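Local coordinates for protein guanylate kinase (Stenotrophomonas maltophilia, PDB 6WCT) that catalyses the ATP-dependent phosphorylation of GMP to GDP, and so probably serves the recycling of GMP and, indirectly, cGMP, at residues 41-44 / 48-51; 201-206 / 210-215. All coordinates share one frame; numbering follows the deposited sequence.

Contact 1: residues 41-44 / 48-51; sequences ATLA and QIAL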
loop_
_atom_site.group_PDB
_atom_site.type_symbol
_atom_site.label_atom_id
_atom_site.label_comp_id
_atom_site.label_asym_id
_atom_site.label_seq_id
_atom_site.Cartn_x
_atom_site.Cartn_y
_atom_site.Cartn_z
ATOM N N ALA A 41 -7.168 -0.455 -17.320
ATOM C CA ALA A 41 -8.206 0.332 -16.653
ATOM C C ALA A 41 -7.626 1.166 -15.523
ATOM O O ALA A 41 -8.099 2.276 -15.258
ATOM C CB ALA A 41 -9.319 -0.570 -16.118
ATOM N N THR A 42 -6.608 0.650 -14.846
ATOM C CA THR A 42 -5.985 1.391 -13.753
ATOM C C THR A 42 -5.226 2.613 -14.263
ATOM O O THR A 42 -5.325 3.699 -13.682
ATOM C CB THR A 42 -5.042 0.464 -12.996
ATOM O OG1 THR A 42 -5.798 -0.641 -12.487
ATOM C CG2 THR A 42 -4.392 1.203 -11.836
ATOM N N LEU A 43 -4.463 2.451 -15.352
ATOM C CA LEU A 43 -3.703 3.571 -15.900
ATOM C C LEU A 43 -4.604 4.640 -16.494
ATOM O O LEU A 43 -4.293 5.831 -16.382
ATOM C CB LEU A 43 -2.701 3.077 -16.942
ATOM C CG LEU A 43 -1.705 2.098 -16.322
ATOM C CD1 LEU A 43 -0.817 1.437 -17.370
ATOM C CD2 LEU A 43 -0.900 2.763 -15.230
ATOM N N ALA A 44 -5.734 4.249 -17.094
ATOM C CA ALA A 44 -6.681 5.246 -17.583
ATOM C C ALA A 44 -7.177 6.116 -16.440
ATOM O O ALA A 44 -7.469 7.305 -16.630
ATOM C CB ALA A 44 -7.853 4.576 -18.303
ATOM N N GLN A 48 -0.627 9.305 -14.530
ATOM C CA GLN A 48 0.771 9.659 -14.324
ATOM C C GLN A 48 1.711 8.451 -14.374
ATOM O O GLN A 48 2.913 8.615 -14.144
ATOM C CB GLN A 48 0.937 10.417 -13.012
ATOM C CG GLN A 48 1.069 9.550 -11.814
ATOM C CD GLN A 48 1.158 10.373 -10.553
ATOM O OE1 GLN A 48 0.260 10.325 -9.720
ATOM N NE2 GLN A 48 2.236 11.150 -10.411
ATOM N N ILE A 49 1.210 7.255 -14.661
ATOM C CA ILE A 49 2.030 6.054 -14.754
ATOM C C ILE A 49 1.999 5.611 -16.202
ATOM O O ILE A 49 0.921 5.402 -16.767
ATOM C CB ILE A 49 1.529 4.929 -13.841
ATOM C CG1 ILE A 49 1.443 5.397 -12.396
ATOM C CG2 ILE A 49 2.415 3.690 -13.979
ATOM C CD1 ILE A 49 0.811 4.350 -11.493
ATOM N N ALA A 50 3.170 5.455 -16.798
ATOM C CA ALA A 50 3.295 5.030 -18.181
ATOM C C ALA A 50 3.504 3.525 -18.250
ATOM O O ALA A 50 4.081 2.912 -17.350
ATOM C CB ALA A 50 4.436 5.760 -18.890
ATOM N N LEU A 51 2.951 2.929 -19.293
ATOM C CA LEU A 51 3.106 1.511 -19.560
ATOM C C LEU A 51 4.262 1.267 -20.526
ATOM O O LEU A 51 4.530 2.069 -21.418
ATOM C CB LEU A 51 1.796 0.969 -20.139
ATOM C CG LEU A 51 1.688 -0.492 -20.541
ATOM C CD1 LEU A 51 2.051 -1.425 -19.370
ATOM C CD2 LEU A 51 0.287 -0.747 -21.034
#
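The helix that follows the P-loop packs here on the strand it leads into, the outermost strand 49-51 of the parallel sheet, and L43 carries the contact against I49 and L51. Its two methyl groups divide the work. CD2 lies 3.5 Å from I49 CB and also comes within 3.7 Å of I49 CG2, while CD1 reaches L51 CB at 3.8 Å. Since the strand alternates, I49 and L51 both direct their CB toward the helix and A50 directs its own away, so the fork of the leucine meets two residues of one strand face. The L43 side chain crosses each of them at about a right angle. With its CG anti to the carbonyl carbon (chi1 -61°), L43 swings its methyls from the flank of the helix over to the strand. Beta-branched I49 suits an extended backbone, and it also packs on F199 of helix 188-203; L116 of the adjoining strand 114-117 touches L43, I49 and L51 alike. L51 further touches E118, a GMP-binding residue, at the margin of the nucleotide pocket. Helix 35-45 thus packs as the connection of a beta-alpha-beta crossover from strand 24-28 to the parallel strand 49-51, with 114-117 between them, as in the P-loop NTPase fold.

Contact 2: residues 201-206 / 210-215; sequences ASRLRR and KVRHAG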
loop_
_atom_site.group_PDB
_atom_site.type_symbol
_atom_site.label_atom_id
_atom_site.label_comp_id
_atom_site.label_asym_id
_atom_site.label_seq_id
_atom_site.Cartn_x
_atom_site.Cartn_y
_atom_site.Cartn_z
ATOM N N ALA A 201 -1.303 4.588 -2.549
ATOM C CA ALA A 201 -0.591 4.469 -1.281
ATOM C C ALA A 201 0.909 4.613 -1.464
ATOM O O ALA A 201 1.592 5.161 -0.590
ATOM C CB ALA A 201 -0.898 3.128 -0.622
ATOM N N SER A 202 1.445 4.124 -2.576
ATOM C CA SER A 202 2.887 4.190 -2.751
ATOM C C SER A 202 3.370 5.638 -2.822
ATOM O O SER A 202 4.471 5.936 -2.358
ATOM C CB SER A 202 3.307 3.401 -3.992
ATOM O OG SER A 202 3.090 4.152 -5.174
ATOM N N ARG A 203 2.558 6.559 -3.362
ATOM C CA ARG A 203 2.966 7.963 -3.391
ATOM C C ARG A 203 2.887 8.636 -2.029
ATOM O O ARG A 203 3.409 9.747 -1.877
ATOM C CB ARG A 203 2.104 8.762 -4.360
ATOM C CG ARG A 203 2.090 8.190 -5.730
ATOM C CD ARG A 203 1.416 9.096 -6.707
ATOM N NE ARG A 203 1.283 8.357 -7.940
ATOM C CZ ARG A 203 0.166 7.745 -8.307
ATOM N NH1 ARG A 203 -0.920 7.823 -7.542
ATOM N NH2 ARG A 203 0.145 7.077 -9.448
ATOM N N LEU A 204 2.197 8.030 -1.066
ATOM C CA LEU A 204 2.073 8.583 0.274
ATOM C C LEU A 204 3.144 8.074 1.231
ATOM O O LEU A 204 3.182 8.519 2.383
ATOM C CB LEU A 204 0.686 8.254 0.839
ATOM C CG LEU A 204 -0.497 8.697 -0.030
ATOM C CD1 LEU A 204 -1.801 8.114 0.508
ATOM C CD2 LEU A 204 -0.574 10.205 -0.098
ATOM N N ARG A 205 4.008 7.163 0.791
ATOM C CA ARG A 205 5.044 6.624 1.665
ATOM C C ARG A 205 5.973 7.739 2.151
ATOM O O ARG A 205 6.210 8.733 1.452
ATOM C CB ARG A 205 5.830 5.529 0.932
ATOM C CG ARG A 205 5.029 4.223 0.759
ATOM C CD ARG A 205 5.807 3.171 -0.013
ATOM N NE ARG A 205 6.181 3.644 -1.344
ATOM C CZ ARG A 205 6.968 2.969 -2.180
ATOM N NH1 ARG A 205 7.461 1.790 -1.814
ATOM N NH2 ARG A 205 7.267 3.471 -3.377
ATOM N N ARG A 206 6.498 7.565 3.371
ATOM C CA ARG A 206 7.244 8.628 4.042
ATOM C C ARG A 206 8.359 9.191 3.166
ATOM O O ARG A 206 8.492 10.413 3.023
ATOM C CB ARG A 206 7.827 8.107 5.359
ATOM C CG ARG A 206 8.776 9.077 6.030
ATOM C CD ARG A 206 9.554 8.403 7.138
ATOM N NE ARG A 206 10.373 7.297 6.655
ATOM C CZ ARG A 206 10.108 6.011 6.877
ATOM N NH1 ARG A 206 9.049 5.656 7.583
ATOM N NH2 ARG A 206 10.908 5.073 6.388
ATOM N N LYS A 210 8.621 13.028 1.880
ATOM C CA LYS A 210 9.659 13.953 2.320
ATOM C C LYS A 210 10.187 14.769 1.149
ATOM O O LYS A 210 10.443 15.965 1.290
ATOM C CB LYS A 210 10.797 13.198 3.006
ATOM C CG LYS A 210 10.480 12.794 4.435
ATOM C CD LYS A 210 11.469 11.777 4.970
ATOM C CE LYS A 210 12.793 12.417 5.308
ATOM N NZ LYS A 210 13.746 11.401 5.815
ATOM N N VAL A 211 10.300 14.145 -0.027
ATOM C CA VAL A 211 10.772 14.848 -1.216
ATOM C C VAL A 211 9.688 15.773 -1.753
ATOM O O VAL A 211 9.925 16.961 -2.002
ATOM C CB VAL A 211 11.201 13.839 -2.299
ATOM C CG1 VAL A 211 11.649 14.578 -3.574
ATOM C CG2 VAL A 211 12.257 12.865 -1.784
ATOM N N ARG A 212 8.483 15.232 -1.955
ATOM C CA ARG A 212 7.393 16.002 -2.551
ATOM C C ARG A 212 7.067 17.252 -1.738
ATOM O O ARG A 212 6.781 18.312 -2.306
ATOM C CB ARG A 212 6.161 15.108 -2.694
ATOM C CG ARG A 212 5.031 15.724 -3.490
ATOM C CD ARG A 212 3.946 14.691 -3.763
ATOM N NE ARG A 212 4.449 13.638 -4.640
ATOM C CZ ARG A 212 4.591 12.362 -4.288
ATOM N NH1 ARG A 212 4.248 11.958 -3.069
ATOM N NH2 ARG A 212 5.073 11.485 -5.163
ATOM N N HIS A 213 7.143 17.160 -0.409
ATOM C CA HIS A 213 6.748 18.250 0.478
ATOM C C HIS A 213 7.912 18.745 1.331
ATOM O O HIS A 213 7.712 19.181 2.469
ATOM C CB HIS A 213 5.581 17.827 1.373
ATOM C CG HIS A 213 4.338 17.469 0.621
ATOM N ND1 HIS A 213 4.031 16.174 0.261
ATOM C CD2 HIS A 213 3.323 18.239 0.163
ATOM C CE1 HIS A 213 2.878 16.159 -0.383
ATOM N NE2 HIS A 213 2.429 17.401 -0.460
ATOM N N ALA A 214 9.134 18.670 0.796
ATOM C CA ALA A 214 10.317 19.069 1.558
ATOM C C ALA A 214 10.176 20.482 2.109
ATOM O O ALA A 214 10.468 20.737 3.283
ATOM C CB ALA A 214 11.569 18.957 0.688
ATOM N N GLY A 215 9.733 21.417 1.268
ATOM C CA GLY A 215 9.614 22.796 1.713
ATOM C C GLY A 215 8.578 22.961 2.806
ATOM O O GLY A 215 8.808 23.667 3.791
#
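R206 and K210, which have the most surface buried here, stand one helical turn apart at the start of helix 206-212. K210 N donates to R206 O at 2.9 Å, the ordinary i to i+4 bond of the first turn. Their side chains run side by side in the same direction, the aliphatic parts meeting where R206 CG lies 4.0 Å from K210 CD. K210 CG also rests 3.4 Å from R206 O. Long chains suit this place, because methylenes can pack while the charged ends travel on: R206 NH1 bonds to F179 O and K210 NZ to N177 OD1, both of the second subunit. R212 comes next. Its CG is anti to the backbone N (chi1 -171°) and the chain bends at chi3, which turns the guanidinium back to the end of helix 188-203. There NH1 donates to R203 O at 2.6 Å in the carbonyl plane, though the N-H...O angle of 137° is far from straight and the oxygen sits somewhat tilted from the guanidinium plane. NH1 also bonds to Q209 OE1, while R203 turns its own guanidinium to a salt bridge with D46. The chemistry implies two tasks: R212 ties helix 206-212 to the end of helix 188-203, while R206 and K210 send their charged ends to the second subunit.

Contact 1 is partly buried, with I49 its buried member and its centre about 11 Å from the centre of the chain, whereas contact 2 is a surface contact, its centre about 23 Å from that point. Their chemistry follows: contact 1 is made by apolar side-chain carbons, while contact 2 relies on two hydrogen bonds to backbone carbonyls, one from a backbone amide and one from a guanidinium, with aliphatic packing beside them. Contact 1 joins a helix to a sheet strand within one subunit; contact 2 joins successive helices and adjoins the second subunit. Helix 188-203 connects them, for it covers contact 1 and ends in contact 2, where R203 NH2 lies 3.5 Å from I49 CD1.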